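PDB 7C6O: cobalamin biosynthesis protein CobN from Mycobacterium tuberculosis, which serves as the large, catalytic subunit of cobaltochelatase, the enzyme that inserts cobalt into the corrin precursor during cobalamin biosynthesis. Local coordinates for residues Y1003-L1008 with F1075-G1080; I520-D525 with L1022-T1027. One frame throughout, in Å; residues are numbered along the deposited sequence.

Contacts 1 and 2 are neighbours, their centres about 10 Å apart, and helices 1007-1013 and 1019-1030, which follow each other in the chain, tie them together. Gly1006 of contact 1 turns its carbonyl oxygen to Val1025 and Ile520 of contact 2, while Gly1080 packs on Tyr1026. Contact 1 is buried, and a glutamine oxygen joins one segment to the start of a helix in the other. Contact 2 is partly buried: aliphatic and aromatic packing makes its inner side, whereas polar groups on its outer side meet through a water and a glycerol. The first joins parts of the chain 67 residues apart, the second parts almost 500 apart.

Contact 1 (Y1003-L1008 with F1075-G1080); sequences YGAGLL and FQYHGG
Gln1076 reaches from helix 1072-1089 to the start of helix 1007-1013, where its OE1 accepts a hydrogen bond from Leu1008 N at 2.9 Å. The bond is nearly straight at the hydrogen (168°), the donor well above the amide plane and not on a lone pair. The nitrogen end of the amide packs there too, with Gln1076 NE2 3.3 Å from Leu1008 CB. A weak hydrogen bond from NE2 to Asp1072 probably helps to set the amide's rotation. Glutamine suits the place, being long enough to span the gap and offering both acceptor and donor.

Beside the amide the helices pack closely. Leu1007 brings CD1 to 3.5 Å from Gly1080 CA, an approach permitted by the bare glycine backbone, and Leu1008 CD1 lies 4.2 Å from Phe1075 CZ. Phe1075 holds CG between its backbone N and carbonyl carbon (chi1 88°), which directs the ring toward the leucines. Ala1005 sets its small CB over one face of the Tyr1077 ring, a CH-pi contact, and both touch Arg939 of strand 935-940. Helix 1072-1089 connects parallel strands 1056-1061 and 1094-1099, a beta-alpha-beta crossover.

The looser side is at partly exposed Gly1004, whose backbone angles call for glycine; a water there bonds Tyr1077 OH and, weakly, Gly1004 O. Another water fills in beside the amide, bridging N-cap Gly1006 N and Gln1076 OE1. OE1 thus receives a backbone N-H and a water hydrogen, a neutral oxygen serving a helix N-terminus whose dipole would probably polarise the carbonyl further.

Contact 2 (I520-D525 with L1022-T1027); sequences IYHDPD and LAQVYT. With GOL (glycerol), chain E.
Tyr521 lays its ring against helix 1019-1030, and Val1025 and Gln1024 of that helix meet it from different directions. Along 1022-1027, Leu1022 turns from Tyr521. Gln1024 runs out fully extended, CG anti to the backbone N (chi1 179°), which carries its amide past the ring edge: CD is 3.6 Å from Tyr521 CD2, with the two planes 72° apart. Its NE2 donates to a water that in turn donates to Tyr521 O, and to glycerol O3 at 3.1 Å. The same O3 donates to His522 NE2, so this molecule, probably from the crystallisation liquor, joins two polar side chains on the outer side.

Val1025, beta-branched, uses both branches. CG2 makes a CH-pi contact over the centre of the Tyr521 ring, 3.7 Å from the centroid, with glycerol O2 over the opposite face, toward the ring's rim; CG1 packs 4.0 Å from Ile520 CG2. Tyr1026 points away and makes a cation-pi contact with Arg939 of strand 935-940. Thr1027 N and OG1 both bond Ala1023 O, from opposite faces of its plane.

Tyr521 OH bonds Ser1015 O, Val1025 rests on Leu1010 of helix 1007-1013, and Leu1022, Ala1023 and Tyr1026 face helix 1072-1089, placing helix 1019-1030 between that helix and helix 517-522.

Contact 1 (Y1003-L1008 with F1075-G1080)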
ATOM      1  N   TYR A1003       9.461   6.685   7.822  1.00 14.61           N
ATOM      2  CA  TYR A1003       9.494   5.535   6.932  1.00 17.14           C
ATOM      3  C   TYR A1003      10.930   5.230   6.533  1.00 19.96           C
ATOM      4  O   TYR A1003      11.836   6.043   6.716  1.00 20.35           O
ATOM      5  CB  TYR A1003       8.632   5.792   5.687  1.00 17.32           C
ATOM      6  CG  TYR A1003       7.221   6.140   6.065  1.00 17.68           C
ATOM      7  CD1 TYR A1003       6.289   5.141   6.287  1.00 15.17           C
ATOM      8  CD2 TYR A1003       6.835   7.462   6.265  1.00 16.90           C
ATOM      9  CE1 TYR A1003       5.008   5.440   6.668  1.00 17.00           C
ATOM     10  CE2 TYR A1003       5.545   7.773   6.652  1.00 15.33           C
ATOM     11  CZ  TYR A1003       4.637   6.754   6.851  1.00 16.84           C
ATOM     12  OH  TYR A1003       3.351   7.037   7.234  1.00 16.92           O
ATOM     13  N   GLY A1004      11.128   4.035   5.985  1.00 18.97           N
ATOM     14  CA  GLY A1004      12.393   3.651   5.393  1.00 20.57           C
ATOM     15  C   GLY A1004      13.298   2.888   6.346  1.00 19.43           C
ATOM     16  O   GLY A1004      13.051   2.772   7.549  1.00 15.37           O
ATOM     17  N   ALA A1005      14.383   2.358   5.772  1.00 17.18           N
ATOM     18  CA  ALA A1005      15.389   1.616   6.519  1.00 15.41           C
ATOM     19  C   ALA A1005      16.747   2.301   6.544  1.00 14.78           C
ATOM     20  O   ALA A1005      17.632   1.853   7.281  1.00 16.00           O
ATOM     21  CB  ALA A1005      15.542   0.199   5.946  1.00 18.81           C
ATOM     22  N   GLY A1006      16.939   3.359   5.754  1.00 15.99           N
ATOM     23  CA  GLY A1006      18.097   4.218   5.862  1.00 16.71           C
ATOM     24  C   GLY A1006      19.312   3.794   5.065  1.00 15.42           C
ATOM     25  O   GLY A1006      20.181   4.631   4.800  1.00 15.03           O
ATOM     26  N   LEU A1007      19.401   2.524   4.664  1.00 15.87           N
ATOM     27  CA  LEU A1007      20.641   2.037   4.066  1.00 17.07           C
ATOM     28  C   LEU A1007      20.801   2.455   2.610  1.00 17.22           C
ATOM     29  O   LEU A1007      21.934   2.550   2.125  1.00 16.38           O
ATOM     30  CB  LEU A1007      20.726   0.518   4.205  1.00 15.94           C
ATOM     31  CG  LEU A1007      21.002   0.067   5.641  1.00 17.02           C
ATOM     32  CD1 LEU A1007      21.106  -1.438   5.721  1.00 16.87           C
ATOM     33  CD2 LEU A1007      22.272   0.715   6.176  1.00 18.46           C
ATOM     34  N   LEU A1008      19.702   2.702   1.891  1.00 16.62           N
ATOM     35  CA  LEU A1008      19.838   3.278   0.557  1.00 18.14           C
ATOM     36  C   LEU A1008      20.475   4.658   0.630  1.00 17.56           C
ATOM     37  O   LEU A1008      21.380   4.978  -0.152  1.00 14.10           O
ATOM     38  CB  LEU A1008      18.480   3.355  -0.140  1.00 21.99           C
ATOM     39  CG  LEU A1008      18.481   3.995  -1.530  1.00 27.35           C
ATOM     40  CD1 LEU A1008      19.396   3.233  -2.477  1.00 29.08           C
ATOM     41  CD2 LEU A1008      17.069   4.069  -2.093  1.00 30.73           C
ATOM     42  N   PHE A1075      17.868  -5.240  -0.489  1.00 13.62           N
ATOM     43  CA  PHE A1075      19.144  -5.175   0.217  1.00 12.43           C
ATOM     44  C   PHE A1075      19.036  -4.320   1.475  1.00 11.68           C
ATOM     45  O   PHE A1075      19.733  -4.586   2.458  1.00 15.69           O
ATOM     46  CB  PHE A1075      20.268  -4.692  -0.719  1.00 12.16           C
ATOM     47  CG  PHE A1075      20.448  -3.189  -0.784  1.00 13.01           C
ATOM     48  CD1 PHE A1075      21.183  -2.512   0.184  1.00 13.92           C
ATOM     49  CD2 PHE A1075      19.938  -2.467  -1.851  1.00 15.54           C
ATOM     50  CE1 PHE A1075      21.361  -1.136   0.112  1.00 14.14           C
ATOM     51  CE2 PHE A1075      20.117  -1.093  -1.934  1.00 18.31           C
ATOM     52  CZ  PHE A1075      20.828  -0.425  -0.948  1.00 13.94           C
ATOM     53  N   GLN A1076      18.153  -3.319   1.479  1.00 10.29           N
ATOM     54  CA  GLN A1076      17.995  -2.485   2.668  1.00 11.98           C
ATOM     55  C   GLN A1076      17.470  -3.294   3.846  1.00 13.60           C
ATOM     56  O   GLN A1076      18.035  -3.252   4.946  1.00 17.02           O
ATOM     57  CB  GLN A1076      17.053  -1.320   2.377  1.00 13.71           C
ATOM     58  CG  GLN A1076      17.650  -0.211   1.546  1.00 18.78           C
ATOM     59  CD  GLN A1076      16.879   1.081   1.711  1.00 21.77           C
ATOM     60  OE1 GLN A1076      17.067   1.804   2.688  1.00 20.73           O
ATOM     61  NE2 GLN A1076      15.998   1.372   0.761  1.00 23.34           N
ATOM     62  N   TYR A1077      16.380  -4.033   3.635  1.00 12.74           N
ATOM     63  CA  TYR A1077      15.755  -4.786   4.719  1.00 12.67           C
ATOM     64  C   TYR A1077      16.455  -6.121   4.948  1.00 12.53           C
ATOM     65  O   TYR A1077      16.886  -6.428   6.066  1.00 11.42           O
ATOM     66  CB  TYR A1077      14.271  -5.005   4.415  1.00 13.15           C
ATOM     67  CG  TYR A1077      13.420  -3.783   4.651  1.00 15.12           C
ATOM     68  CD1 TYR A1077      13.304  -2.795   3.680  1.00 15.48           C
ATOM     69  CD2 TYR A1077      12.731  -3.614   5.846  1.00 17.94           C
ATOM     70  CE1 TYR A1077      12.526  -1.672   3.892  1.00 17.92           C
ATOM     71  CE2 TYR A1077      11.953  -2.496   6.066  1.00 16.98           C
ATOM     72  CZ  TYR A1077      11.853  -1.531   5.087  1.00 19.91           C
ATOM     73  OH  TYR A1077      11.078  -0.420   5.302  1.00 25.22           O
ATOM     74  N   HIS A1078      16.563  -6.933   3.896  1.00 13.96           N
ATOM     75  CA  HIS A1078      17.153  -8.261   4.031  1.00 13.89           C
ATOM     76  C   HIS A1078      18.649  -8.166   4.299  1.00 15.02           C
ATOM     77  O   HIS A1078      19.154  -8.710   5.288  1.00 13.86           O
ATOM     78  CB  HIS A1078      16.877  -9.074   2.765  1.00 13.03           C
ATOM     79  CG  HIS A1078      17.160 -10.536   2.902  1.00 13.30           C
ATOM     80  ND1 HIS A1078      17.523 -11.323   1.829  1.00 13.88           N
ATOM     81  CD2 HIS A1078      17.106 -11.362   3.974  1.00 14.96           C
ATOM     82  CE1 HIS A1078      17.691 -12.567   2.237  1.00 14.67           C
ATOM     83  NE2 HIS A1078      17.442 -12.618   3.534  1.00 14.61           N
ATOM     84  N   GLY A1079      19.377  -7.473   3.424  1.00 11.77           N
ATOM     85  CA  GLY A1079      20.800  -7.291   3.649  1.00 14.09           C
ATOM     86  C   GLY A1079      21.091  -6.506   4.914  1.00 15.00           C
ATOM     87  O   GLY A1079      22.061  -6.786   5.619  1.00 13.87           O
ATOM     88  N   GLY A1080      20.248  -5.517   5.219  1.00 13.96           N
ATOM     89  CA  GLY A1080      20.429  -4.760   6.448  1.00 14.76           C
ATOM     90  C   GLY A1080      20.311  -5.621   7.690  1.00 15.35           C
ATOM     91  O   GLY A1080      21.078  -5.459   8.645  1.00 15.34           O
TER
HETATM   92  O   HOH W   1      10.836   0.220   8.120  1.00 19.87           O
HETATM   93  O   HOH W   2      15.471   3.921   3.406  1.00 28.49           O

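Contact 2 (I520-D525 with L1022-T1027)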
ATOM      1  N   ILE A 520      21.581  10.876   8.145  1.00 15.97           N
ATOM      2  CA  ILE A 520      21.397   9.462   7.828  1.00 16.88           C
ATOM      3  C   ILE A 520      21.639   8.604   9.062  1.00 17.42           C
ATOM      4  O   ILE A 520      20.956   7.594   9.277  1.00 18.49           O
ATOM      5  CB  ILE A 520      22.319   9.050   6.665  1.00 18.81           C
ATOM      6  CG1 ILE A 520      22.039   9.906   5.427  1.00 18.06           C
ATOM      7  CG2 ILE A 520      22.146   7.570   6.351  1.00 18.22           C
ATOM      8  CD1 ILE A 520      22.994   9.644   4.280  1.00 20.81           C
ATOM      9  N   TYR A 521      22.606   8.991   9.896  1.00 14.76           N
ATOM     10  CA  TYR A 521      22.925   8.214  11.086  1.00 16.59           C
ATOM     11  C   TYR A 521      22.000   8.504  12.260  1.00 17.04           C
ATOM     12  O   TYR A 521      21.976   7.717  13.213  1.00 19.13           O
ATOM     13  CB  TYR A 521      24.373   8.469  11.522  1.00 15.60           C
ATOM     14  CG  TYR A 521      25.416   7.736  10.704  1.00 16.92           C
ATOM     15  CD1 TYR A 521      25.861   8.244   9.490  1.00 19.51           C
ATOM     16  CD2 TYR A 521      25.963   6.540  11.153  1.00 19.69           C
ATOM     17  CE1 TYR A 521      26.817   7.576   8.741  1.00 20.11           C
ATOM     18  CE2 TYR A 521      26.920   5.863  10.411  1.00 19.80           C
ATOM     19  CZ  TYR A 521      27.345   6.388   9.209  1.00 19.80           C
ATOM     20  OH  TYR A 521      28.297   5.719   8.470  1.00 21.27           O
ATOM     21  N   HIS A 522      21.241   9.601  12.226  1.00 16.27           N
ATOM     22  CA  HIS A 522      20.541  10.036  13.434  1.00 16.52           C
ATOM     23  C   HIS A 522      19.113  10.518  13.234  1.00 19.95           C
ATOM     24  O   HIS A 522      18.381  10.593  14.226  1.00 22.38           O
ATOM     25  CB  HIS A 522      21.329  11.155  14.125  1.00 19.18           C
ATOM     26  CG  HIS A 522      22.693  10.738  14.578  1.00 24.91           C
ATOM     27  ND1 HIS A 522      22.910  10.075  15.766  1.00 27.69           N
ATOM     28  CD2 HIS A 522      23.908  10.886  14.000  1.00 27.84           C
ATOM     29  CE1 HIS A 522      24.202   9.832  15.901  1.00 28.51           C
ATOM     30  NE2 HIS A 522      24.829  10.314  14.844  1.00 27.48           N
ATOM     31  N   ASP A 523      18.675  10.864  12.026  1.00 19.64           N
ATOM     32  CA  ASP A 523      17.408  11.571  11.836  1.00 18.06           C
ATOM     33  C   ASP A 523      16.604  10.960  10.699  1.00 16.72           C
ATOM     34  O   ASP A 523      16.483  11.551   9.619  1.00 15.65           O
ATOM     35  CB  ASP A 523      17.661  13.057  11.575  1.00 19.86           C
ATOM     36  CG  ASP A 523      18.530  13.689  12.637  1.00 24.52           C
ATOM     37  OD1 ASP A 523      18.071  13.806  13.793  1.00 26.16           O
ATOM     38  OD2 ASP A 523      19.680  14.052  12.317  1.00 24.79           O
ATOM     39  N   PRO A 524      16.010   9.784  10.915  1.00 13.86           N
ATOM     40  CA  PRO A 524      15.037   9.284   9.935  1.00 16.24           C
ATOM     41  C   PRO A 524      13.854  10.219   9.760  1.00 17.20           C
ATOM     42  O   PRO A 524      13.217  10.187   8.701  1.00 16.59           O
ATOM     43  CB  PRO A 524      14.611   7.927  10.513  1.00 19.62           C
ATOM     44  CG  PRO A 524      14.923   8.021  11.974  1.00 19.90           C
ATOM     45  CD  PRO A 524      16.144   8.883  12.073  1.00 16.26           C
ATOM     46  N   ASP A 525      13.575  11.082  10.746  1.00 14.95           N
ATOM     47  CA  ASP A 525      12.475  12.041  10.696  1.00 16.04           C
ATOM     48  C   ASP A 525      12.887  13.398  10.139  1.00 16.02           C
ATOM     49  O   ASP A 525      12.248  14.410  10.460  1.00 15.45           O
ATOM     50  CB  ASP A 525      11.859  12.210  12.088  1.00 18.59           C
ATOM     51  CG  ASP A 525      12.899  12.433  13.166  1.00 21.61           C
ATOM     52  OD1 ASP A 525      14.109  12.335  12.868  1.00 20.60           O
ATOM     53  OD2 ASP A 525      12.501  12.707  14.318  1.00 24.46           O
ATOM     54  N   LEU A1022      26.960   0.297   9.120  1.00 16.22           N
ATOM     55  CA  LEU A1022      25.737  -0.271   8.562  1.00 15.01           C
ATOM     56  C   LEU A1022      24.711  -0.531   9.658  1.00 15.97           C
ATOM     57  O   LEU A1022      23.537  -0.162   9.529  1.00 15.41           O
ATOM     58  CB  LEU A1022      26.054  -1.564   7.805  1.00 15.53           C
ATOM     59  CG  LEU A1022      27.013  -1.459   6.617  1.00 17.17           C
ATOM     60  CD1 LEU A1022      27.286  -2.840   6.017  1.00 15.44           C
ATOM     61  CD2 LEU A1022      26.467  -0.509   5.560  1.00 13.63           C
ATOM     62  N   ALA A1023      25.143  -1.158  10.754  1.00 16.99           N
ATOM     63  CA  ALA A1023      24.222  -1.479  11.839  1.00 16.57           C
ATOM     64  C   ALA A1023      23.700  -0.220  12.520  1.00 18.30           C
ATOM     65  O   ALA A1023      22.532  -0.166  12.921  1.00 17.36           O
ATOM     66  CB  ALA A1023      24.907  -2.390  12.858  1.00 17.73           C
ATOM     67  N   GLN A1024      24.552   0.802  12.667  1.00 18.12           N
ATOM     68  CA  GLN A1024      24.117   2.027  13.332  1.00 19.55           C
ATOM     69  C   GLN A1024      23.007   2.718  12.549  1.00 18.41           C
ATOM     70  O   GLN A1024      22.027   3.194  13.135  1.00 17.65           O
ATOM     71  CB  GLN A1024      25.300   2.977  13.532  1.00 21.22           C
ATOM     72  CG  GLN A1024      24.911   4.285  14.207  1.00 21.51           C
ATOM     73  CD  GLN A1024      26.089   5.205  14.468  1.00 25.83           C
ATOM     74  OE1 GLN A1024      27.234   4.878  14.152  1.00 27.68           O
ATOM     75  NE2 GLN A1024      25.811   6.369  15.049  1.00 25.19           N
ATOM     76  N   VAL A1025      23.140   2.786  11.224  1.00 18.42           N
ATOM     77  CA  VAL A1025      22.088   3.396  10.414  1.00 16.68           C
ATOM     78  C   VAL A1025      20.829   2.540  10.453  1.00 15.42           C
ATOM     79  O   VAL A1025      19.723   3.044  10.682  1.00 16.50           O
ATOM     80  CB  VAL A1025      22.581   3.626   8.975  1.00 17.95           C
ATOM     81  CG1 VAL A1025      21.417   4.016   8.070  1.00 17.48           C
ATOM     82  CG2 VAL A1025      23.657   4.706   8.954  1.00 15.82           C
ATOM     83  N   TYR A1026      20.977   1.229  10.232  1.00 13.50           N
ATOM     84  CA  TYR A1026      19.831   0.325  10.302  1.00 13.22           C
ATOM     85  C   TYR A1026      19.103   0.458  11.634  1.00 15.30           C
ATOM     86  O   TYR A1026      17.869   0.512  11.676  1.00 16.34           O
ATOM     87  CB  TYR A1026      20.296  -1.115  10.080  1.00 14.45           C
ATOM     88  CG  TYR A1026      19.198  -2.157  10.115  1.00 15.24           C
ATOM     89  CD1 TYR A1026      18.797  -2.735  11.317  1.00 15.87           C
ATOM     90  CD2 TYR A1026      18.580  -2.580   8.946  1.00 13.31           C
ATOM     91  CE1 TYR A1026      17.799  -3.694  11.352  1.00 15.22           C
ATOM     92  CE2 TYR A1026      17.585  -3.541   8.970  1.00 13.38           C
ATOM     93  CZ  TYR A1026      17.199  -4.093  10.177  1.00 14.42           C
ATOM     94  OH  TYR A1026      16.209  -5.047  10.207  1.00 15.44           O
ATOM     95  N   THR A1027      19.857   0.536  12.733  1.00 18.55           N
ATOM     96  CA  THR A1027      19.248   0.630  14.055  1.00 19.45           C
ATOM     97  C   THR A1027      18.651   2.010  14.306  1.00 19.61           C
ATOM     98  O   THR A1027      17.646   2.129  15.016  1.00 19.57           O
ATOM     99  CB  THR A1027      20.287   0.286  15.124  1.00 21.15           C
ATOM    100  OG1 THR A1027      20.873  -0.987  14.817  1.00 22.91           O
ATOM    101  CG2 THR A1027      19.649   0.217  16.501  1.00 21.51           C
TER
HETATM  102  C1  GOL E1204      27.970  11.185  12.403  1.00 64.68           C
HETATM  103  O1  GOL E1204      28.136  10.936  11.040  1.00 64.60           O
HETATM  104  C2  GOL E1204      27.773   9.813  13.093  1.00 64.09           C
HETATM  105  O2  GOL E1204      28.625   8.846  12.572  1.00 64.23           O
HETATM  106  C3  GOL E1204      28.047  10.082  14.590  1.00 64.42           C
HETATM  107  O3  GOL E1204      27.476   9.025  15.299  1.00 62.86           O
HETATM  108  O   HOH W   3      22.897   6.608  15.428  1.00 29.65           O